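Local coordinates for protein TatD-related deoxyribonuclease (Thermotoga maritima, PDB 1J6O) that is thought to act as a metal-dependent DNA nuclease of the TatD family, hydrolysing ester bonds of the DNA backbone, at residues Ser35-Asn40 and Ser64-Cys69; Ile41-Asn46 and Ile262-Lys267; Arg120-Gln125 and Tyr148-Thr153. One frame throughout, in Å; residues are numbered along the deposited sequence.

Contact 1 (Ser35-Asn40 and Ser64-Cys69); sequences SFEENN and SDRIFC
The Phe36 ring turns an edge to the other segment: near its plane lie CG1 of Ile67 and CB of Arg66, and its CE2 comes within 4.2 Å of Ile67 CG1. The second flat group is the guanidinium of Arg66, with CA and CB of Glu37 over one of its faces. Both lie near the N-terminal end of the strands of a TIM-type beta/alpha barrel, where the loop from helix 29-34 into strand 41-47 meets the turn that leads into strand 67-71. Phe36 suits this buried place because it also packs on Ile41 and Val44 of strand 41-47 and on Leu20 and Pro230.

From the turn just before the strand the Arg66 side chain runs out extended from CG to NE, and its aliphatic part serves the phenylalanine: CD lies 4.0 Å from Phe36 CB. At the end of the chain the charge is shared. NH1 donates to the carbonyl oxygen of Ile41, and NH2 forms a salt bridge to Glu37 OE2. The carboxylate and guanidinium planes stand 74° apart, so a single nitrogen and a single oxygen meet rather than a coplanar pair. With an alanine in place of Arg66, Glu37 would probably lose its charged mate here and the Ile41 carbonyl one donor. Glu37 reaches across because its CG is anti to the backbone N (chi1 -167°). Behind Arg66, Ser64 OG forms an ST turn, accepting from the backbone N of Arg66 at 3.0 Å with an N-H...O angle of 149°.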
loop_
_atom_site.group_PDB
_atom_site.type_symbol
_atom_site.label_atom_id
_atom_site.label_comp_id
_atom_site.label_asym_id
_atom_site.label_seq_id
_atom_site.Cartn_x
_atom_site.Cartn_y
_atom_site.Cartn_z
ATOM N N SER A 35 -5.053 -10.110 -17.466
ATOM C CA SER A 35 -5.634 -8.983 -18.175
ATOM C C SER A 35 -5.067 -7.630 -17.741
ATOM O O SER A 35 -5.575 -6.587 -18.136
ATOM C CB SER A 35 -7.159 -8.996 -18.042
ATOM O OG SER A 35 -7.548 -8.918 -16.685
ATOM N N PHE A 36 -4.012 -7.640 -16.929
ATOM C CA PHE A 36 -3.426 -6.377 -16.479
ATOM C C PHE A 36 -3.031 -5.467 -17.633
ATOM O O PHE A 36 -3.375 -4.280 -17.641
ATOM C CB PHE A 36 -2.213 -6.636 -15.598
ATOM C CG PHE A 36 -2.561 -7.070 -14.201
ATOM C CD1 PHE A 36 -3.862 -6.952 -13.727
ATOM C CD2 PHE A 36 -1.576 -7.552 -13.341
ATOM C CE1 PHE A 36 -4.194 -7.305 -12.405
ATOM C CE2 PHE A 36 -1.900 -7.903 -12.037
ATOM C CZ PHE A 36 -3.212 -7.777 -11.575
ATOM N N GLU A 37 -2.338 -6.027 -18.621
ATOM C CA GLU A 37 -1.918 -5.214 -19.764
ATOM C C GLU A 37 -3.118 -4.569 -20.463
ATOM O O GLU A 37 -3.150 -3.344 -20.682
ATOM C CB GLU A 37 -1.142 -6.089 -20.750
ATOM C CG GLU A 37 -0.379 -5.328 -21.820
ATOM C CD GLU A 37 0.642 -6.218 -22.527
ATOM O OE1 GLU A 37 0.250 -7.291 -23.033
ATOM O OE2 GLU A 37 1.838 -5.856 -22.570
ATOM N N GLU A 38 -4.117 -5.374 -20.799
ATOM C CA GLU A 38 -5.288 -4.830 -21.479
ATOM C C GLU A 38 -5.936 -3.740 -20.650
ATOM O O GLU A 38 -6.560 -2.837 -21.180
ATOM C CB GLU A 38 -6.337 -5.921 -21.740
ATOM C CG GLU A 38 -5.759 -7.252 -22.165
ATOM C CD GLU A 38 -6.721 -8.424 -21.942
ATOM O OE1 GLU A 38 -7.943 -8.181 -21.788
ATOM O OE2 GLU A 38 -6.247 -9.590 -21.925
ATOM N N ASN A 39 -5.795 -3.817 -19.335
ATOM C CA ASN A 39 -6.406 -2.808 -18.491
ATOM C C ASN A 39 -5.504 -1.653 -18.065
ATOM O O ASN A 39 -5.862 -0.897 -17.167
ATOM C CB ASN A 39 -7.034 -3.482 -17.263
ATOM C CG ASN A 39 -8.359 -4.165 -17.590
ATOM O OD1 ASN A 39 -9.285 -3.529 -18.100
ATOM N ND2 ASN A 39 -8.452 -5.451 -17.300
ATOM N N ASN A 40 -4.344 -1.539 -18.708
ATOM C CA ASN A 40 -3.367 -0.479 -18.436
ATOM C C ASN A 40 -2.746 -0.480 -17.045
ATOM O O ASN A 40 -2.386 0.589 -16.499
ATOM C CB ASN A 40 -3.991 0.897 -18.708
ATOM C CG ASN A 40 -4.501 1.026 -20.132
ATOM O OD1 ASN A 40 -5.774 1.397 -20.282
ATOM N ND2 ASN A 40 -3.761 0.785 -21.083
ATOM N N SER A 64 4.143 -13.879 -12.141
ATOM C CA SER A 64 3.861 -12.827 -13.115
ATOM C C SER A 64 4.903 -11.753 -13.078
ATOM O O SER A 64 5.290 -11.313 -12.008
ATOM C CB SER A 64 2.497 -12.187 -12.807
ATOM O OG SER A 64 2.348 -10.933 -13.470
ATOM N N ASP A 65 5.327 -11.305 -14.254
ATOM C CA ASP A 65 6.318 -10.272 -14.333
ATOM C C ASP A 65 5.766 -8.933 -13.835
ATOM O O ASP A 65 6.533 -8.024 -13.553
ATOM C CB ASP A 65 6.769 -10.076 -15.775
ATOM C CG ASP A 65 7.585 -11.241 -16.318
ATOM O OD1 ASP A 65 8.094 -12.085 -15.541
ATOM O OD2 ASP A 65 7.723 -11.290 -17.563
ATOM N N ARG A 66 4.442 -8.817 -13.738
ATOM C CA ARG A 66 3.815 -7.570 -13.284
ATOM C C ARG A 66 3.437 -7.493 -11.818
ATOM O O ARG A 66 2.851 -6.488 -11.366
ATOM C CB ARG A 66 2.581 -7.274 -14.128
ATOM C CG ARG A 66 2.954 -7.018 -15.584
ATOM C CD ARG A 66 1.754 -6.609 -16.400
ATOM N NE ARG A 66 2.181 -6.374 -17.782
ATOM C CZ ARG A 66 1.951 -5.260 -18.465
ATOM N NH1 ARG A 66 1.281 -4.249 -17.916
ATOM N NH2 ARG A 66 2.436 -5.139 -19.697
ATOM N N ILE A 67 3.795 -8.532 -11.068
ATOM C CA ILE A 67 3.482 -8.543 -9.648
ATOM C C ILE A 67 4.762 -8.581 -8.808
ATOM O O ILE A 67 5.655 -9.402 -9.067
ATOM C CB ILE A 67 2.638 -9.775 -9.279
ATOM C CG1 ILE A 67 1.309 -9.758 -10.070
ATOM C CG2 ILE A 67 2.315 -9.750 -7.791
ATOM C CD1 ILE A 67 0.509 -11.047 -9.870
ATOM N N PHE A 68 4.861 -7.655 -7.855
ATOM C CA PHE A 68 6.006 -7.578 -6.953
ATOM C C PHE A 68 5.364 -7.853 -5.606
ATOM O O PHE A 68 4.132 -7.758 -5.468
ATOM C CB PHE A 68 6.699 -6.220 -7.017
ATOM C CG PHE A 68 7.335 -5.987 -8.346
ATOM C CD1 PHE A 68 6.595 -5.447 -9.399
ATOM C CD2 PHE A 68 8.635 -6.425 -8.578
ATOM C CE1 PHE A 68 7.145 -5.346 -10.692
ATOM C CE2 PHE A 68 9.202 -6.333 -9.861
ATOM C CZ PHE A 68 8.450 -5.791 -10.913
ATOM N N CYS A 69 6.189 -8.122 -4.604
ATOM C CA CYS A 69 5.691 -8.452 -3.280
ATOM C C CYS A 69 6.146 -7.625 -2.067
ATOM O O CYS A 69 7.233 -7.058 -2.077
ATOM C CB CYS A 69 6.125 -9.921 -3.058
ATOM S SG CYS A 69 5.647 -10.780 -1.553
#

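Contact 2 (Ile41-Asn46 and Ile262-Lys267); sequences IEFVVN and IFLEVK
Two CH-pi contacts carry the meeting of Phe43 and Val45 with Phe263 and Leu264, and in each a methyl group stands over a ring. Val45 CG2 sits 3.9 Å from the centroid of the Phe263 ring and only 12° off its normal, close to the middle of the face. Ile262 CG2 lies on the opposite face, so the ring is held between two methyls. In the second, the roles are exchanged between the segments: Leu264 CD1 lies over the Phe43 ring, 3.8 Å from its centroid but displaced toward the rim, nearest to Phe43 CE1 at 3.6 Å. Phe43 sends its ring between the backbone N and the carbonyl carbon (chi1 72°), out from the strand to meet the leucine.

Plain apolar packing adds little more than the 4.5 Å approach of Phe43 CE2 to Phe263 CB. Aromatic and branched residues suit a buried seam in which no hydrogen bond crosses.

Lys267 folds back from the tail onto the last turn of the helix, its NZ donating to Ile262 O at 2.6 Å.

That last turn of helix 248-264 packs into the barrel interior at the N-terminal end of the strands, the Phe263 side chain about 8 Å from that of His164, a predicted metal ligand. Phe43 also packs on Val14 and meets the Phe68 ring roughly at right angles; Leu264 touches Phe68 in strand 67-71, and Phe263 reaches Thr16 in strand 13-18.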
loop_
_atom_site.group_PDB
_atom_site.type_symbol
_atom_site.label_atom_id
_atom_site.label_comp_id
_atom_site.label_asym_id
_atom_site.label_seq_id
_atom_site.Cartn_x
_atom_site.Cartn_y
_atom_site.Cartn_z
ATOM N N ILE A 41 -2.657 -1.664 -16.455
ATOM C CA ILE A 41 -2.067 -1.786 -15.130
ATOM C C ILE A 41 -0.619 -2.192 -15.404
ATOM O O ILE A 41 -0.364 -3.320 -15.850
ATOM C CB ILE A 41 -2.746 -2.908 -14.286
ATOM C CG1 ILE A 41 -4.224 -2.580 -14.016
ATOM C CG2 ILE A 41 -1.975 -3.071 -12.969
ATOM C CD1 ILE A 41 -4.458 -1.284 -13.244
ATOM N N GLU A 42 0.331 -1.293 -15.146
ATOM C CA GLU A 42 1.746 -1.595 -15.386
ATOM C C GLU A 42 2.313 -2.674 -14.459
ATOM O O GLU A 42 3.097 -3.537 -14.888
ATOM C CB GLU A 42 2.534 -0.314 -15.286
ATOM C CG GLU A 42 3.971 -0.438 -15.630
ATOM C CD GLU A 42 4.609 0.917 -15.695
ATOM O OE1 GLU A 42 4.149 1.743 -16.518
ATOM O OE2 GLU A 42 5.561 1.156 -14.923
ATOM N N PHE A 43 1.986 -2.582 -13.170
ATOM C CA PHE A 43 2.440 -3.578 -12.192
ATOM C C PHE A 43 1.665 -3.362 -10.936
ATOM O O PHE A 43 0.943 -2.359 -10.797
ATOM C CB PHE A 43 3.971 -3.538 -11.884
ATOM C CG PHE A 43 4.446 -2.350 -11.059
ATOM C CD1 PHE A 43 4.849 -1.171 -11.680
ATOM C CD2 PHE A 43 4.564 -2.442 -9.662
ATOM C CE1 PHE A 43 5.363 -0.110 -10.933
ATOM C CE2 PHE A 43 5.077 -1.391 -8.910
ATOM C CZ PHE A 43 5.475 -0.230 -9.528
ATOM N N VAL A 44 1.733 -4.335 -10.042
ATOM C CA VAL A 44 1.019 -4.174 -8.786
ATOM C C VAL A 44 1.945 -4.628 -7.675
ATOM O O VAL A 44 2.871 -5.431 -7.910
ATOM C CB VAL A 44 -0.305 -5.016 -8.697
ATOM C CG1 VAL A 44 -1.124 -4.886 -9.975
ATOM C CG2 VAL A 44 0.005 -6.448 -8.323
ATOM N N VAL A 45 1.726 -4.094 -6.478
ATOM C CA VAL A 45 2.555 -4.492 -5.353
ATOM C C VAL A 45 1.569 -5.325 -4.523
ATOM O O VAL A 45 0.601 -4.779 -3.992
ATOM C CB VAL A 45 3.023 -3.314 -4.520
ATOM C CG1 VAL A 45 3.780 -3.859 -3.273
ATOM C CG2 VAL A 45 3.931 -2.391 -5.363
ATOM N N ASN A 46 1.807 -6.637 -4.468
ATOM C CA ASN A 46 0.938 -7.563 -3.731
ATOM C C ASN A 46 1.468 -7.690 -2.309
ATOM O O ASN A 46 2.577 -8.126 -2.081
ATOM C CB ASN A 46 0.908 -8.894 -4.456
ATOM C CG ASN A 46 -0.344 -9.635 -4.192
ATOM O OD1 ASN A 46 -1.423 -9.247 -4.664
ATOM N ND2 ASN A 46 -0.235 -10.697 -3.418
ATOM N N ILE A 262 9.589 4.467 -5.920
ATOM C CA ILE A 262 9.575 3.872 -4.585
ATOM C C ILE A 262 9.854 2.384 -4.511
ATOM O O ILE A 262 10.710 1.926 -3.758
ATOM C CB ILE A 262 8.201 4.135 -3.899
ATOM C CG1 ILE A 262 8.073 5.630 -3.572
ATOM C CG2 ILE A 262 8.082 3.352 -2.594
ATOM C CD1 ILE A 262 6.698 6.035 -3.064
ATOM N N PHE A 263 9.137 1.635 -5.324
ATOM C CA PHE A 263 9.267 0.198 -5.333
ATOM C C PHE A 263 10.222 -0.481 -6.283
ATOM O O PHE A 263 10.800 -1.519 -5.936
ATOM C CB PHE A 263 7.859 -0.378 -5.549
ATOM C CG PHE A 263 6.882 0.013 -4.472
ATOM C CD1 PHE A 263 6.957 -0.563 -3.220
ATOM C CD2 PHE A 263 5.891 0.953 -4.728
ATOM C CE1 PHE A 263 6.048 -0.220 -2.227
ATOM C CE2 PHE A 263 4.962 1.317 -3.744
ATOM C CZ PHE A 263 5.040 0.729 -2.489
ATOM N N LEU A 264 10.415 0.095 -7.464
ATOM C CA LEU A 264 11.305 -0.566 -8.411
ATOM C C LEU A 264 12.725 -0.113 -8.584
ATOM O O LEU A 264 13.523 -0.846 -9.156
ATOM C CB LEU A 264 10.632 -0.610 -9.777
ATOM C CG LEU A 264 9.268 -1.301 -9.728
ATOM C CD1 LEU A 264 8.673 -1.398 -11.127
ATOM C CD2 LEU A 264 9.399 -2.686 -9.066
ATOM N N GLU A 265 13.055 1.076 -8.117
ATOM C CA GLU A 265 14.422 1.535 -8.281
ATOM C C GLU A 265 15.364 0.668 -7.466
ATOM O O GLU A 265 15.069 0.307 -6.321
ATOM C CB GLU A 265 14.536 3.003 -7.874
ATOM C CG GLU A 265 15.494 3.795 -8.764
ATOM C CD GLU A 265 15.240 5.288 -8.726
ATOM O OE1 GLU A 265 15.715 5.967 -7.781
ATOM O OE2 GLU A 265 14.556 5.786 -9.643
ATOM N N VAL A 266 16.492 0.304 -8.069
ATOM C CA VAL A 266 17.461 -0.525 -7.381
ATOM C C VAL A 266 17.978 0.266 -6.170
ATOM O O VAL A 266 18.421 1.406 -6.310
ATOM C CB VAL A 266 18.642 -0.902 -8.317
ATOM C CG1 VAL A 266 19.633 -1.783 -7.574
ATOM C CG2 VAL A 266 18.129 -1.623 -9.537
ATOM N N LYS A 267 17.920 -0.336 -4.987
ATOM C CA LYS A 267 18.386 0.339 -3.776
ATOM C C LYS A 267 19.689 -0.259 -3.237
ATOM O O LYS A 267 19.946 -1.455 -3.391
ATOM C CB LYS A 267 17.310 0.261 -2.685
ATOM C CG LYS A 267 15.959 0.836 -3.099
ATOM C CD LYS A 267 14.889 0.574 -2.048
ATOM C CE LYS A 267 13.556 1.208 -2.444
ATOM N NZ LYS A 267 13.031 0.651 -3.730
#

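Contact 3 (Arg120-Gln125 and Tyr148-Thr153); sequences RVFVEQ and YEILRT
Phe122 and Val123 meet Ile150 and Leu151 through carbon alone. The phenylalanine has CG anti to its backbone N (chi1 177°), which swings the ring toward the second helix. Its CD2 then lies 3.9 Å from Ile150 CD1, while Phe122 CZ lies 4.0 Å from Leu151 CG, close to both leucine methyls. The Phe122 and Leu151 side chains cross at about a right angle, and Leu151 CG and Ile150 CD1 lie obliquely to the ring, neither over its face nor at its edge.

Ile150 has CG1 anti to the carbonyl carbon (chi1 -68°), and an extended chi2 carries CD1 to the ring; its CG2 meets Val123 CG2 at 3.7 Å and also touches Phe122 CD2. The valine branch used is the one anti to its own carbonyl carbon. Helices 115-132 and 144-153 are successive outer helices of the beta/alpha barrel, joined through strand 136-141; the axes of the two segments come within 10.6 Å and run roughly parallel, 30° apart. On the barrel side Phe122 packs on Thr104 and Leu106 of strand 98-107, and Leu151 passes on to Phe176 and Leu179 of helix 170-179. Gln125 ties its helix inward, NE2 donating to Val121 O and OE1 accepting from Val73 N.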
loop_
_atom_site.group_PDB
_atom_site.type_symbol
_atom_site.label_atom_id
_atom_site.label_comp_id
_atom_site.label_asym_id
_atom_site.label_seq_id
_atom_site.Cartn_x
_atom_site.Cartn_y
_atom_site.Cartn_z
ATOM N N ARG A 120 5.343 -2.810 19.338
ATOM C CA ARG A 120 6.622 -3.499 19.225
ATOM C C ARG A 120 6.825 -4.205 17.885
ATOM O O ARG A 120 7.922 -4.183 17.325
ATOM C CB ARG A 120 6.841 -4.483 20.388
ATOM C CG ARG A 120 6.114 -5.797 20.284
ATOM C CD ARG A 120 6.892 -6.934 20.964
ATOM N NE ARG A 120 7.066 -8.034 20.012
ATOM C CZ ARG A 120 8.211 -8.685 19.800
ATOM N NH1 ARG A 120 9.311 -8.366 20.485
ATOM N NH2 ARG A 120 8.267 -9.619 18.860
ATOM N N VAL A 121 5.765 -4.831 17.387
ATOM C CA VAL A 121 5.805 -5.553 16.108
ATOM C C VAL A 121 6.033 -4.574 14.948
ATOM O O VAL A 121 6.737 -4.895 13.975
ATOM C CB VAL A 121 4.485 -6.347 15.914
ATOM C CG1 VAL A 121 4.355 -6.877 14.483
ATOM C CG2 VAL A 121 4.446 -7.526 16.920
ATOM N N PHE A 122 5.448 -3.387 15.065
ATOM C CA PHE A 122 5.574 -2.331 14.049
ATOM C C PHE A 122 7.020 -1.832 14.090
ATOM O O PHE A 122 7.698 -1.721 13.069
ATOM C CB PHE A 122 4.599 -1.202 14.378
ATOM C CG PHE A 122 4.677 -0.007 13.441
ATOM C CD1 PHE A 122 4.962 -0.166 12.086
ATOM C CD2 PHE A 122 4.335 1.254 13.899
ATOM C CE1 PHE A 122 4.890 0.918 11.205
ATOM C CE2 PHE A 122 4.255 2.365 13.022
ATOM C CZ PHE A 122 4.531 2.192 11.672
ATOM N N VAL A 123 7.506 -1.550 15.297
ATOM C CA VAL A 123 8.877 -1.077 15.430
ATOM C C VAL A 123 9.871 -2.088 14.868
ATOM O O VAL A 123 10.805 -1.728 14.170
ATOM C CB VAL A 123 9.219 -0.783 16.918
ATOM C CG1 VAL A 123 10.727 -0.618 17.091
ATOM C CG2 VAL A 123 8.503 0.477 17.362
ATOM N N GLU A 124 9.667 -3.363 15.148
ATOM C CA GLU A 124 10.577 -4.362 14.645
ATOM C C GLU A 124 10.604 -4.464 13.121
ATOM O O GLU A 124 11.654 -4.755 12.542
ATOM C CB GLU A 124 10.262 -5.710 15.295
ATOM C CG GLU A 124 10.261 -5.586 16.825
ATOM C CD GLU A 124 10.283 -6.906 17.575
ATOM O OE1 GLU A 124 9.489 -7.796 17.230
ATOM O OE2 GLU A 124 11.085 -7.042 18.537
ATOM N N GLN A 125 9.479 -4.196 12.468
ATOM C CA GLN A 125 9.444 -4.272 11.006
ATOM C C GLN A 125 10.073 -3.009 10.396
ATOM O O GLN A 125 10.714 -3.061 9.323
ATOM C CB GLN A 125 8.019 -4.478 10.533
ATOM C CG GLN A 125 7.570 -5.908 10.810
ATOM C CD GLN A 125 6.145 -6.166 10.395
ATOM O OE1 GLN A 125 5.870 -6.446 9.223
ATOM N NE2 GLN A 125 5.228 -6.068 11.341
ATOM N N TYR A 148 3.165 8.330 13.834
ATOM C CA TYR A 148 4.116 9.402 13.522
ATOM C C TYR A 148 5.274 9.398 14.522
ATOM O O TYR A 148 6.440 9.397 14.131
ATOM C CB TYR A 148 3.439 10.769 13.566
ATOM C CG TYR A 148 4.375 11.890 13.175
ATOM C CD1 TYR A 148 4.758 12.076 11.838
ATOM C CD2 TYR A 148 4.863 12.783 14.130
ATOM C CE1 TYR A 148 5.605 13.140 11.463
ATOM C CE2 TYR A 148 5.704 13.841 13.769
ATOM C CZ TYR A 148 6.070 14.014 12.439
ATOM O OH TYR A 148 6.919 15.050 12.089
ATOM N N GLU A 149 4.948 9.411 15.812
ATOM C CA GLU A 149 5.968 9.403 16.860
ATOM C C GLU A 149 6.954 8.246 16.661
ATOM O O GLU A 149 8.169 8.421 16.754
ATOM C CB GLU A 149 5.310 9.263 18.238
ATOM C CG GLU A 149 4.789 10.555 18.850
ATOM C CD GLU A 149 5.909 11.507 19.261
ATOM O OE1 GLU A 149 6.928 11.029 19.810
ATOM O OE2 GLU A 149 5.758 12.730 19.048
ATOM N N ILE A 150 6.428 7.057 16.387
ATOM C CA ILE A 150 7.280 5.894 16.187
ATOM C C ILE A 150 8.184 6.017 14.960
ATOM O O ILE A 150 9.384 5.792 15.032
ATOM C CB ILE A 150 6.420 4.627 16.044
ATOM C CG1 ILE A 150 5.754 4.317 17.391
ATOM C CG2 ILE A 150 7.273 3.455 15.587
ATOM C CD1 ILE A 150 4.819 3.093 17.353
ATOM N N LEU A 151 7.601 6.383 13.831
ATOM C CA LEU A 151 8.391 6.521 12.604
ATOM C C LEU A 151 9.497 7.573 12.701
ATOM O O LEU A 151 10.645 7.319 12.331
ATOM C CB LEU A 151 7.450 6.833 11.436
ATOM C CG LEU A 151 6.581 5.627 11.047
ATOM C CD1 LEU A 151 5.336 6.039 10.287
ATOM C CD2 LEU A 151 7.432 4.671 10.237
ATOM N N ARG A 152 9.162 8.745 13.225
ATOM C CA ARG A 152 10.161 9.796 13.343
ATOM C C ARG A 152 11.231 9.435 14.363
ATOM O O ARG A 152 12.319 10.004 14.358
ATOM C CB ARG A 152 9.497 11.132 13.710
ATOM C CG ARG A 152 8.931 11.232 15.122
ATOM C CD ARG A 152 8.628 12.700 15.469
ATOM N NE ARG A 152 8.322 12.937 16.884
ATOM C CZ ARG A 152 8.980 12.379 17.903
ATOM N NH1 ARG A 152 9.983 11.533 17.677
ATOM N NH2 ARG A 152 8.648 12.681 19.156
ATOM N N THR A 153 10.930 8.473 15.226
ATOM C CA THR A 153 11.881 8.050 16.245
ATOM C C THR A 153 13.091 7.297 15.692
ATOM O O THR A 153 14.199 7.447 16.213
ATOM C CB THR A 153 11.204 7.171 17.332
ATOM O OG1 THR A 153 10.300 7.976 18.102
ATOM C CG2 THR A 153 12.257 6.554 18.259
#

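In the fold
Contact 2 is the most deeply buried of the three, its centre about 11 Å from that of the chain, whereas contacts 1 and 3, at about 16 and 17 Å, are partly buried and lie on opposite sides of the chain's centre. Contacts 1 and 2 share the same sheet: strands 41-47 and 67-71 are neighbours, probably bonded backbone to backbone from Arg66 O to Val44 N and from Phe68 O to Asn46 N. Contact 3 touches neither and joins outer helices within the long loop that contact 2 closes. Chemistry follows position: methyls over rings in contact 2, oblique apolar packing between helices in contact 3, and a salt bridge beside a buried phenylalanine in contact 1.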